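Side-chain contacts in methyltransferase (Streptococcus mutans, PDB 2B78), which probably transfers methyl groups from S-adenosyl-L-methionine, perhaps to RNA, and binds S-adenosyl-L-homocysteine: residues Val216-Leu219 against Ala225-Val228; Trp80-Arg85 against Gln141-Phe146; Gln37-Ser40 against Ile44-Gly47; Glu172-Leu177 against Tyr183-Asn188. All blocks are in the same frame, centred on the assembly; numbering follows the deposited sequence.

How the contacts relate
Along the chain the order is contact 3, contact 2, contact 4, contact 1, each closed before the next opens. Contact 3 is a hairpin of the PUA-like domain at one end of the molecule. Its centre is about 49 Å from that of contact 1 and about 45 Å from that of contact 4, across the centre of the chain. Contact 2, between helices 71-83 and 132-142, lies between, about 31 Å from contact 3 and 22 Å from contact 4, centre to centre. Contacts 1 and 4 both lie in the methyltransferase part of the chain and touch: Tyr183 packs on Val228. If the PUA-like domain binds RNA, as in relatives, it does so far from the cofactor site.

Contact 1 of 4, residues Val216-Leu219 against Ala225-Val228; sequences VLNL and AFSV
Asn218 of strand 215-219 reaches across to the first turn of helix 225-232 and meets Phe226 and Ser227. Its amide ND2 gives a hydrogen bond to Ser227 OG, 3.1 Å long and bent to 152° at the hydrogen. The hydroxyl lies slightly out of the amide plane. Asn218 ND2 also packs on Phe226 CB at 3.6 Å. The Asn218 and Phe226 side chains cross at about a right angle. Asn218 OD1 comes to the edge of the phenyl ring, near its plane, 3.9 Å from Phe226 CD2.

A water forms the second polar link. It accepts from Asn218 ND2 at 2.9 Å and from the backbone N of Phe226, also at 2.9 Å. The amide nitrogen therefore has two acceptors, which should fix the rotation of the amide. Asn218 extends its CG away from its own backbone N (chi1 -177°), and this carries the amide over to the helix. Ser227 OG has a second partner, Ser240 OG on strand 237-242. The serine thus joins the helix to two adjacent strands.

All three touching residues are buried. The side chain of Asn218 is about 8 Å from that of Asp242, known to bind S-adenosyl-L-homocysteine, though none is bound here. The contact is therefore close to the cofactor site. It belongs to the beta-alpha-beta unit of strand 215-219, helix 225-232 and strand 237-242, part of the Rossmann-like methyltransferase fold. Strand 215-219 runs between strands 237-242 and 286-291 in the sheet. Phe226 packs beside it, against Ile290 of strand 286-291 and against Val202 and Leu206 of helix 200-210.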
loop_
_atom_site.group_PDB
_atom_site.type_symbol
_atom_site.label_atom_id
_atom_site.label_comp_id
_atom_site.label_asym_id
_atom_site.label_seq_id
_atom_site.Cartn_x
_atom_site.Cartn_y
_atom_site.Cartn_z
ATOM N N VAL A 216 -9.286 21.701 -4.315
ATOM C CA VAL A 216 -9.268 20.311 -3.889
ATOM C C VAL A 216 -9.427 20.095 -2.397
ATOM O O VAL A 216 -8.872 20.839 -1.597
ATOM C CB VAL A 216 -7.943 19.644 -4.309
ATOM C CG1 VAL A 216 -7.914 18.194 -3.864
ATOM C CG2 VAL A 216 -7.754 19.766 -5.808
ATOM N N LEU A 217 -10.202 19.073 -2.043
ATOM C CA LEU A 217 -10.390 18.683 -0.653
ATOM C C LEU A 217 -9.830 17.267 -0.536
ATOM O O LEU A 217 -10.273 16.342 -1.221
ATOM C CB LEU A 217 -11.866 18.690 -0.257
ATOM C CG LEU A 217 -12.134 18.133 1.145
ATOM C CD1 LEU A 217 -11.586 19.079 2.206
ATOM C CD2 LEU A 217 -13.629 17.949 1.325
ATOM N N ASN A 218 -8.846 17.100 0.336
ATOM C CA ASN A 218 -8.206 15.808 0.528
ATOM C C ASN A 218 -8.572 15.269 1.913
ATOM O O ASN A 218 -8.074 15.749 2.921
ATOM C CB ASN A 218 -6.697 16.010 0.377
ATOM C CG ASN A 218 -5.908 14.726 0.492
ATOM O OD1 ASN A 218 -6.442 13.629 0.341
ATOM N ND2 ASN A 218 -4.612 14.864 0.742
ATOM N N LEU A 219 -9.452 14.275 1.958
ATOM C CA LEU A 219 -9.899 13.695 3.230
ATOM C C LEU A 219 -9.018 12.526 3.678
ATOM O O LEU A 219 -8.624 11.679 2.857
ATOM C CB LEU A 219 -11.363 13.251 3.101
ATOM C CG LEU A 219 -12.329 14.370 2.691
ATOM C CD1 LEU A 219 -13.727 13.802 2.525
ATOM C CD2 LEU A 219 -12.327 15.482 3.734
ATOM N N ALA A 225 0.181 14.148 1.060
ATOM C CA ALA A 225 0.979 13.929 -0.143
ATOM C C ALA A 225 0.163 14.198 -1.422
ATOM O O ALA A 225 0.721 14.652 -2.424
ATOM C CB ALA A 225 1.538 12.507 -0.159
ATOM N N PHE A 226 -1.142 13.913 -1.408
ATOM C CA PHE A 226 -1.982 14.174 -2.595
ATOM C C PHE A 226 -2.143 15.677 -2.801
ATOM O O PHE A 226 -2.234 16.160 -3.933
ATOM C CB PHE A 226 -3.390 13.578 -2.446
ATOM C CG PHE A 226 -3.474 12.095 -2.657
ATOM C CD1 PHE A 226 -2.946 11.495 -3.797
ATOM C CD2 PHE A 226 -4.138 11.296 -1.724
ATOM C CE1 PHE A 226 -3.084 10.121 -4.006
ATOM C CE2 PHE A 226 -4.283 9.929 -1.923
ATOM C CZ PHE A 226 -3.755 9.337 -3.068
ATOM N N SER A 227 -2.194 16.416 -1.696
ATOM C CA SER A 227 -2.360 17.856 -1.758
ATOM C C SER A 227 -1.141 18.542 -2.363
ATOM O O SER A 227 -1.276 19.446 -3.199
ATOM C CB SER A 227 -2.633 18.403 -0.358
ATOM O OG SER A 227 -3.818 17.828 0.157
ATOM N N VAL A 228 0.050 18.112 -1.952
ATOM C CA VAL A 228 1.274 18.690 -2.489
ATOM C C VAL A 228 1.387 18.361 -3.983
ATOM O O VAL A 228 1.805 19.201 -4.780
ATOM C CB VAL A 228 2.533 18.181 -1.706
ATOM C CG1 VAL A 228 2.784 16.710 -1.987
ATOM C CG2 VAL A 228 3.749 19.014 -2.071
HETATM O O HOH W 1 -2.491 12.849 0.948
#

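Contact 2 of 4, residues Trp80-Arg85 against Gln141-Phe146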
loop_
_atom_site.group_PDB
_atom_site.type_symbol
_atom_site.label_atom_id
_atom_site.label_comp_id
_atom_site.label_asym_id
_atom_site.label_seq_id
_atom_site.Cartn_x
_atom_site.Cartn_y
_atom_site.Cartn_z
ATOM N N TRP A 80 16.111 -12.190 -8.870
ATOM C CA TRP A 80 15.012 -12.115 -9.827
ATOM C C TRP A 80 14.203 -10.828 -9.638
ATOM O O TRP A 80 13.840 -10.162 -10.606
ATOM C CB TRP A 80 14.069 -13.321 -9.674
ATOM C CG TRP A 80 14.548 -14.609 -10.280
ATOM C CD1 TRP A 80 15.036 -15.699 -9.614
ATOM C CD2 TRP A 80 14.552 -14.955 -11.676
ATOM N NE1 TRP A 80 15.343 -16.703 -10.508
ATOM C CE2 TRP A 80 15.059 -16.274 -11.777
ATOM C CE3 TRP A 80 14.181 -14.281 -12.848
ATOM C CZ2 TRP A 80 15.196 -16.933 -13.007
ATOM C CZ3 TRP A 80 14.319 -14.938 -14.075
ATOM C CH2 TRP A 80 14.825 -16.250 -14.141
ATOM N N SER A 81 13.911 -10.483 -8.390
ATOM C CA SER A 81 13.135 -9.279 -8.118
ATOM C C SER A 81 13.905 -8.041 -8.566
ATOM O O SER A 81 13.319 -7.068 -9.050
ATOM C CB SER A 81 12.789 -9.194 -6.626
ATOM O OG SER A 81 13.954 -9.123 -5.821
ATOM N N LYS A 82 15.224 -8.083 -8.414
ATOM C CA LYS A 82 16.079 -6.968 -8.816
ATOM C C LYS A 82 16.097 -6.807 -10.335
ATOM O O LYS A 82 15.995 -5.698 -10.853
ATOM C CB LYS A 82 17.508 -7.197 -8.307
ATOM C CG LYS A 82 18.515 -6.131 -8.740
ATOM C CD LYS A 82 19.845 -6.320 -8.021
ATOM C CE LYS A 82 20.799 -5.163 -8.279
ATOM N NZ LYS A 82 22.071 -5.314 -7.496
ATOM N N ASP A 83 16.228 -7.917 -11.048
ATOM C CA ASP A 83 16.268 -7.878 -12.505
ATOM C C ASP A 83 14.995 -7.341 -13.137
ATOM O O ASP A 83 15.041 -6.766 -14.219
ATOM C CB ASP A 83 16.566 -9.266 -13.072
ATOM C CG ASP A 83 18.052 -9.549 -13.152
ATOM O OD1 ASP A 83 18.741 -8.852 -13.931
ATOM O OD2 ASP A 83 18.527 -10.454 -12.434
ATOM N N LYS A 84 13.859 -7.520 -12.474
ATOM C CA LYS A 84 12.603 -7.029 -13.030
ATOM C C LYS A 84 12.441 -5.531 -12.816
ATOM O O LYS A 84 11.554 -4.910 -13.408
ATOM C CB LYS A 84 11.405 -7.735 -12.381
ATOM C CG LYS A 84 11.527 -9.249 -12.294
ATOM C CD LYS A 84 10.257 -9.850 -11.701
ATOM C CE LYS A 84 10.437 -11.320 -11.360
ATOM N NZ LYS A 84 10.964 -12.108 -12.506
ATOM N N ARG A 85 13.299 -4.948 -11.985
ATOM C CA ARG A 85 13.188 -3.531 -11.658
ATOM C C ARG A 85 14.302 -2.600 -12.144
ATOM O O ARG A 85 14.411 -1.465 -11.668
ATOM C CB ARG A 85 13.035 -3.389 -10.140
ATOM C CG ARG A 85 11.797 -4.083 -9.565
ATOM C CD ARG A 85 11.768 -3.989 -8.045
ATOM N NE ARG A 85 10.462 -4.323 -7.469
ATOM C CZ ARG A 85 9.947 -5.549 -7.402
ATOM N NH1 ARG A 85 10.621 -6.594 -7.879
ATOM N NH2 ARG A 85 8.754 -5.733 -6.847
ATOM N N GLN A 141 23.774 -9.204 -0.100
ATOM C CA GLN A 141 24.689 -9.625 -1.158
ATOM C C GLN A 141 24.187 -9.137 -2.517
ATOM O O GLN A 141 24.965 -8.681 -3.358
ATOM C CB GLN A 141 24.840 -11.150 -1.198
ATOM C CG GLN A 141 25.736 -11.602 -2.345
ATOM C CD GLN A 141 25.950 -13.103 -2.413
ATOM O OE1 GLN A 141 26.327 -13.731 -1.429
ATOM N NE2 GLN A 141 25.733 -13.679 -3.590
ATOM N N VAL A 142 22.877 -9.222 -2.724
ATOM C CA VAL A 142 22.275 -8.807 -3.985
ATOM C C VAL A 142 22.224 -7.287 -4.146
ATOM O O VAL A 142 22.400 -6.767 -5.252
ATOM C CB VAL A 142 20.854 -9.406 -4.119
ATOM C CG1 VAL A 142 20.190 -8.932 -5.417
ATOM C CG2 VAL A 142 20.944 -10.930 -4.083
ATOM N N TYR A 143 21.993 -6.579 -3.039
ATOM C CA TYR A 143 21.931 -5.110 -3.036
ATOM C C TYR A 143 22.952 -4.625 -2.015
ATOM O O TYR A 143 22.587 -4.170 -0.934
ATOM C CB TYR A 143 20.542 -4.637 -2.603
ATOM C CG TYR A 143 19.467 -4.741 -3.661
ATOM C CD1 TYR A 143 19.345 -3.767 -4.658
ATOM C CD2 TYR A 143 18.542 -5.779 -3.640
ATOM C CE1 TYR A 143 18.321 -3.820 -5.599
ATOM C CE2 TYR A 143 17.506 -5.844 -4.581
ATOM C CZ TYR A 143 17.403 -4.858 -5.553
ATOM O OH TYR A 143 16.369 -4.891 -6.453
ATOM N N PRO A 144 24.249 -4.716 -2.348
ATOM C CA PRO A 144 25.338 -4.303 -1.458
ATOM C C PRO A 144 25.583 -2.814 -1.250
ATOM O O PRO A 144 26.278 -2.437 -0.307
ATOM C CB PRO A 144 26.552 -4.974 -2.088
ATOM C CG PRO A 144 26.245 -4.834 -3.558
ATOM C CD PRO A 144 24.787 -5.262 -3.608
ATOM N N ASN A 145 24.995 -1.972 -2.099
ATOM C CA ASN A 145 25.247 -0.538 -2.034
ATOM C C ASN A 145 24.353 0.391 -1.204
ATOM O O ASN A 145 24.521 1.613 -1.254
ATOM C CB ASN A 145 25.367 0.001 -3.464
ATOM C CG ASN A 145 26.405 -0.757 -4.286
ATOM O OD1 ASN A 145 27.430 -1.190 -3.761
ATOM N ND2 ASN A 145 26.147 -0.908 -5.581
ATOM N N PHE A 146 23.402 -0.154 -0.455
ATOM C CA PHE A 146 22.567 0.713 0.369
ATOM C C PHE A 146 23.381 1.106 1.601
ATOM O O PHE A 146 24.209 0.330 2.072
ATOM C CB PHE A 146 21.277 -0.004 0.770
ATOM C CG PHE A 146 20.239 -0.012 -0.317
ATOM C CD1 PHE A 146 19.631 1.175 -0.720
ATOM C CD2 PHE A 146 19.885 -1.190 -0.951
ATOM C CE1 PHE A 146 18.689 1.183 -1.740
ATOM C CE2 PHE A 146 18.941 -1.190 -1.974
ATOM C CZ PHE A 146 18.344 -0.003 -2.367
HETATM O O HOH W 2 14.413 -6.463 -5.459
#
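Lys82 lies extended over one face of the Tyr143 ring, and the two side chains run in opposite directions. Lys82 CD sits 4.0 Å from the ring centroid in a CH-pi contact, offset toward the rim. At the phenol end, Tyr143 OH comes within 3.2 Å of Lys82 CB. At the other end, Lys82 NZ passes beyond the ring centre and donates to the backbone O of Val142 at 2.7 Å, nearly in line with the carbonyl bond. Val142 CG1 packs on Lys82 CD at 3.7 Å from a second direction, beside the ring rather than across from it. The lysine is straight from chi1 (177°) onward, which carries it from the phenol end to just past the ring centre.

A water links Ser81 OG to Tyr143 OH, 2.7 Å from each. Tyr143 also stacks on Phe139. Val142 touches Ile75 and Phe78 of helix 71-83, so the contact joins this helix to the end of helix 132-142.

The ammonium group donates to a carbonyl at the C-terminal end of helix 132-142 and makes an off-centre cation-pi contact with Tyr143. Both would favour its positive charge, as probably would the helix dipole.

Contact 3 of 4, residues Gln37-Ser40 against Ile44-Gly47; sequences QLYS and IFLG
Leu46 and Gly47 both face Leu38, which makes a classic beta bulge in the hairpin of strands 34-39 and 45-54. Leu38 O takes the N-H of Leu46 at 2.7 Å. Gly47 N also bonds to Leu38 O, weakly, at 3.5 Å. In return Leu38 N gives a bond of 2.9 Å to Gly47 O. At the bulge Leu46 points toward the other strand; its CB lies by Leu38, and its CD1 reaches Ser40 N. Gly47 has a positive phi (141°), at which a side chain would press on the carbonyl of the residue before it.

Tyr39 and Phe45 form a non-hydrogen-bonded pair, with both rings on the same face of the sheet. They make a T-shaped stack. The edge of Phe45 points at the face of Tyr39, with planes at 61° and Phe45 CD1 3.7 Å from Tyr39 CZ. Gln37 CB meets the edge of the Phe45 ring near its plane, 4.0 Å from CE1. One face of the same ring lies over Gly47 N.

At the turn, Ser40 N bonds to Ile44 O at 2.9 Å. Ser40 OG accepts from Ile44 N at 3.2 Å and also bonds to Ala42 N, so this hydroxyl braces the tight loop. Its chi1 of 67° holds OG between the backbone N and carbonyl carbon, facing Ile44.

The hairpin belongs to the PUA-like domain. Strand 34-39 is parallel to strand 2-5 on its other edge, where Lys3 makes a cation-pi contact with Tyr39. On the opposite face, Leu38 and Leu46 pack against Leu14 of helix 8-16.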
loop_
_atom_site.group_PDB
_atom_site.type_symbol
_atom_site.label_atom_id
_atom_site.label_comp_id
_atom_site.label_asym_id
_atom_site.label_seq_id
_atom_site.Cartn_x
_atom_site.Cartn_y
_atom_site.Cartn_z
ATOM N N GLN A 37 5.149 -29.695 3.639
ATOM C CA GLN A 37 5.063 -30.145 2.263
ATOM C C GLN A 37 3.590 -30.396 2.027
ATOM O O GLN A 37 2.955 -31.147 2.769
ATOM C CB GLN A 37 5.840 -31.441 2.051
ATOM C CG GLN A 37 7.321 -31.345 2.355
ATOM C CD GLN A 37 8.056 -32.605 1.945
ATOM O OE1 GLN A 37 7.659 -33.716 2.311
ATOM N NE2 GLN A 37 9.133 -32.442 1.178
ATOM N N LEU A 38 3.046 -29.754 1.002
ATOM C CA LEU A 38 1.636 -29.893 0.671
ATOM C C LEU A 38 1.395 -31.051 -0.281
ATOM O O LEU A 38 2.104 -31.196 -1.278
ATOM C CB LEU A 38 1.131 -28.605 0.027
ATOM C CG LEU A 38 1.423 -27.337 0.830
ATOM C CD1 LEU A 38 0.885 -26.129 0.088
ATOM C CD2 LEU A 38 0.791 -27.454 2.211
ATOM N N TYR A 39 0.381 -31.854 0.029
ATOM C CA TYR A 39 0.005 -33.009 -0.785
ATOM C C TYR A 39 -1.505 -33.017 -1.047
ATOM O O TYR A 39 -2.288 -32.552 -0.217
ATOM C CB TYR A 39 0.386 -34.306 -0.065
ATOM C CG TYR A 39 1.838 -34.698 -0.203
ATOM C CD1 TYR A 39 2.247 -35.575 -1.205
ATOM C CD2 TYR A 39 2.807 -34.188 0.663
ATOM C CE1 TYR A 39 3.593 -35.940 -1.341
ATOM C CE2 TYR A 39 4.150 -34.543 0.534
ATOM C CZ TYR A 39 4.533 -35.419 -0.470
ATOM O OH TYR A 39 5.856 -35.771 -0.607
ATOM N N SER A 40 -1.906 -33.552 -2.197
ATOM C CA SER A 40 -3.326 -33.642 -2.544
ATOM C C SER A 40 -3.904 -34.861 -1.828
ATOM O O SER A 40 -3.189 -35.545 -1.091
ATOM C CB SER A 40 -3.498 -33.825 -4.052
ATOM O OG SER A 40 -2.996 -35.085 -4.451
ATOM N N ILE A 44 -0.316 -36.798 -3.924
ATOM C CA ILE A 44 0.592 -36.225 -4.909
ATOM C C ILE A 44 1.231 -34.962 -4.336
ATOM O O ILE A 44 0.558 -34.153 -3.700
ATOM C CB ILE A 44 -0.140 -35.863 -6.217
ATOM C CG1 ILE A 44 -0.898 -37.084 -6.750
ATOM C CG2 ILE A 44 0.859 -35.355 -7.244
ATOM C CD1 ILE A 44 -0.034 -38.309 -6.999
ATOM N N PHE A 45 2.533 -34.802 -4.564
ATOM C CA PHE A 45 3.270 -33.646 -4.059
ATOM C C PHE A 45 2.856 -32.360 -4.766
ATOM O O PHE A 45 2.944 -32.262 -5.990
ATOM C CB PHE A 45 4.772 -33.871 -4.241
ATOM C CG PHE A 45 5.622 -32.748 -3.724
ATOM C CD1 PHE A 45 5.628 -32.429 -2.370
ATOM C CD2 PHE A 45 6.422 -32.012 -4.592
ATOM C CE1 PHE A 45 6.418 -31.392 -1.885
ATOM C CE2 PHE A 45 7.219 -30.970 -4.118
ATOM C CZ PHE A 45 7.216 -30.660 -2.760
ATOM N N LEU A 46 2.415 -31.371 -3.991
ATOM C CA LEU A 46 1.979 -30.095 -4.561
ATOM C C LEU A 46 2.960 -28.955 -4.310
ATOM O O LEU A 46 2.827 -27.876 -4.895
ATOM C CB LEU A 46 0.601 -29.715 -4.009
ATOM C CG LEU A 46 -0.560 -30.672 -4.322
ATOM C CD1 LEU A 46 -1.792 -30.241 -3.538
ATOM C CD2 LEU A 46 -0.847 -30.675 -5.821
ATOM N N GLY A 47 3.931 -29.168 -3.428
ATOM C CA GLY A 47 4.906 -28.118 -3.188
ATOM C C GLY A 47 5.374 -27.914 -1.767
ATOM O O GLY A 47 4.885 -28.547 -0.828
#

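Contact 4 of 4, residues Glu172-Leu177 against Tyr183-Asn188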
loop_
_atom_site.group_PDB
_atom_site.type_symbol
_atom_site.label_atom_id
_atom_site.label_comp_id
_atom_site.label_asym_id
_atom_site.label_seq_id
_atom_site.Cartn_x
_atom_site.Cartn_y
_atom_site.Cartn_z
ATOM N N GLU A 172 16.353 11.203 11.074
ATOM C CA GLU A 172 15.009 10.854 11.523
ATOM C C GLU A 172 13.991 11.160 10.435
ATOM O O GLU A 172 13.012 10.427 10.276
ATOM C CB GLU A 172 14.655 11.583 12.816
ATOM C CG GLU A 172 15.298 10.959 14.062
ATOM C CD GLU A 172 15.108 9.447 14.135
ATOM O OE1 GLU A 172 13.958 8.972 13.984
ATOM O OE2 GLU A 172 16.112 8.730 14.350
ATOM N N GLN A 173 14.250 12.225 9.678
ATOM C CA GLN A 173 13.393 12.634 8.566
ATOM C C GLN A 173 14.262 13.137 7.421
ATOM O O GLN A 173 15.212 13.889 7.643
ATOM C CB GLN A 173 12.432 13.742 9.000
ATOM C CG GLN A 173 11.281 13.248 9.846
ATOM C CD GLN A 173 10.355 14.366 10.277
ATOM O OE1 GLN A 173 9.965 15.210 9.471
ATOM N NE2 GLN A 173 9.987 14.370 11.557
ATOM N N PHE A 174 13.944 12.718 6.199
ATOM C CA PHE A 174 14.705 13.149 5.034
ATOM C C PHE A 174 13.806 13.157 3.804
ATOM O O PHE A 174 12.689 12.643 3.847
ATOM C CB PHE A 174 15.923 12.234 4.817
ATOM C CG PHE A 174 15.575 10.778 4.589
ATOM C CD1 PHE A 174 15.341 10.293 3.301
ATOM C CD2 PHE A 174 15.473 9.901 5.663
ATOM C CE1 PHE A 174 15.006 8.941 3.086
ATOM C CE2 PHE A 174 15.143 8.551 5.467
ATOM C CZ PHE A 174 14.909 8.071 4.181
ATOM N N LEU A 175 14.293 13.739 2.713
ATOM C CA LEU A 175 13.515 13.827 1.486
ATOM C C LEU A 175 13.885 12.764 0.462
ATOM O O LEU A 175 15.025 12.288 0.419
ATOM C CB LEU A 175 13.717 15.196 0.836
ATOM C CG LEU A 175 13.412 16.470 1.626
ATOM C CD1 LEU A 175 13.893 17.686 0.823
ATOM C CD2 LEU A 175 11.931 16.557 1.924
ATOM N N ILE A 176 12.897 12.372 -0.338
ATOM C CA ILE A 176 13.106 11.437 -1.434
ATOM C C ILE A 176 12.404 12.109 -2.602
ATOM O O ILE A 176 11.725 13.133 -2.413
ATOM C CB ILE A 176 12.521 10.014 -1.154
ATOM C CG1 ILE A 176 11.031 10.077 -0.814
ATOM C CG2 ILE A 176 13.310 9.343 -0.013
ATOM C CD1 ILE A 176 10.120 10.078 -2.032
ATOM N N LEU A 177 12.590 11.577 -3.806
ATOM C CA LEU A 177 11.965 12.152 -4.979
ATOM C C LEU A 177 11.015 11.120 -5.560
ATOM O O LEU A 177 11.315 9.922 -5.549
ATOM C CB LEU A 177 13.032 12.507 -6.020
ATOM C CG LEU A 177 12.784 13.669 -6.984
ATOM C CD1 LEU A 177 12.918 14.985 -6.227
ATOM C CD2 LEU A 177 13.801 13.622 -8.124
ATOM N N TYR A 183 9.334 14.689 -1.293
ATOM C CA TYR A 183 8.433 14.272 -0.229
ATOM C C TYR A 183 9.281 13.974 1.008
ATOM O O TYR A 183 10.352 13.373 0.903
ATOM C CB TYR A 183 7.681 12.998 -0.620
ATOM C CG TYR A 183 6.684 13.182 -1.738
ATOM C CD1 TYR A 183 5.427 13.724 -1.491
ATOM C CD2 TYR A 183 7.006 12.826 -3.042
ATOM C CE1 TYR A 183 4.500 13.910 -2.525
ATOM C CE2 TYR A 183 6.092 13.008 -4.082
ATOM C CZ TYR A 183 4.841 13.550 -3.810
ATOM O OH TYR A 183 3.934 13.715 -4.831
ATOM N N ASN A 184 8.786 14.393 2.165
ATOM C CA ASN A 184 9.458 14.191 3.444
ATOM C C ASN A 184 9.030 12.851 4.052
ATOM O O ASN A 184 7.839 12.589 4.238
ATOM C CB ASN A 184 9.112 15.354 4.392
ATOM C CG ASN A 184 9.662 15.161 5.799
ATOM O OD1 ASN A 184 9.003 14.583 6.670
ATOM N ND2 ASN A 184 10.877 15.640 6.031
ATOM N N VAL A 185 10.011 12.001 4.348
ATOM C CA VAL A 185 9.735 10.691 4.924
ATOM C C VAL A 185 10.565 10.424 6.176
ATOM O O VAL A 185 11.514 11.157 6.491
ATOM C CB VAL A 185 9.995 9.547 3.898
ATOM C CG1 VAL A 185 9.140 9.760 2.645
ATOM C CG2 VAL A 185 11.468 9.486 3.530
ATOM N N PHE A 186 10.197 9.359 6.878
ATOM C CA PHE A 186 10.871 8.956 8.106
ATOM C C PHE A 186 10.799 7.432 8.170
ATOM O O PHE A 186 9.755 6.852 7.875
ATOM C CB PHE A 186 10.197 9.627 9.320
ATOM C CG PHE A 186 8.683 9.663 9.261
ATOM C CD1 PHE A 186 7.918 8.640 9.827
ATOM C CD2 PHE A 186 8.027 10.731 8.660
ATOM C CE1 PHE A 186 6.517 8.687 9.795
ATOM C CE2 PHE A 186 6.627 10.790 8.619
ATOM C CZ PHE A 186 5.872 9.768 9.188
ATOM N N LEU A 187 11.900 6.787 8.556
ATOM C CA LEU A 187 11.958 5.330 8.575
ATOM C C LEU A 187 11.917 4.630 9.919
ATOM O O LEU A 187 11.811 3.400 9.961
ATOM C CB LEU A 187 13.213 4.848 7.833
ATOM C CG LEU A 187 13.305 5.158 6.344
ATOM C CD1 LEU A 187 14.537 4.472 5.769
ATOM C CD2 LEU A 187 12.037 4.675 5.645
ATOM N N ASN A 188 11.989 5.376 11.015
ATOM C CA ASN A 188 11.989 4.712 12.310
ATOM C C ASN A 188 11.011 5.310 13.317
ATOM O O ASN A 188 11.290 5.374 14.516
ATOM C CB ASN A 188 13.412 4.704 12.865
ATOM C CG ASN A 188 13.596 3.690 13.969
ATOM O OD1 ASN A 188 13.097 2.566 13.881
ATOM N ND2 ASN A 188 14.322 4.074 15.016
HETATM O O HOH W 3 14.514 7.746 8.997
HETATM O O HOH W 4 12.503 8.102 11.683
#
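Val185 CG2 lies over one face of the Phe174 ring, 3.9 Å from its centroid, in a CH-pi contact shifted toward the rim. Leu187 CD1 comes to the edge of the same ring, in its plane, 4.0 Å from Phe174 CZ. Ile176 CG1 meets the other methyl of Val185, CG1, and Ile176 CD1 packs on Tyr183 CB. Phe174 holds its ring between its own backbone N and carbonyl carbon (chi1 60°), which swings it across to Val185. Tyr115 of strand 110-115 touches Phe174, Val185 and Leu187.

Four backbone bonds tie the antiparallel hairpin together. Phe174 pairs with Val185 and Ile176 with Tyr183. The shortest runs from Val185 N to Phe174 O, 2.8 Å and almost straight. Between them, Leu175 and Asn184 form a non-hydrogen-bonded pair on the other face, with Leu175 CD2 over Asn184.

Beyond the strands the two segments are linked through water. One water lies 2.9 Å from Glu172 OE1, and accepts from Asn188 N. Another accepts from Leu187 N at 2.8 Å but reaches Glu172 O only weakly. Asn188 OD1 turns to Ser162.

The apolar face ties the hairpin to strand 110-115. Tyr183 stacks edge-to-face with His254. Phe186 is about 4 Å from the side chain of Arg246 of the ligand site, with no ligand bound in this chain. The hairpin chemistry is therefore hydrophobic at its centre and water-mediated at its open end.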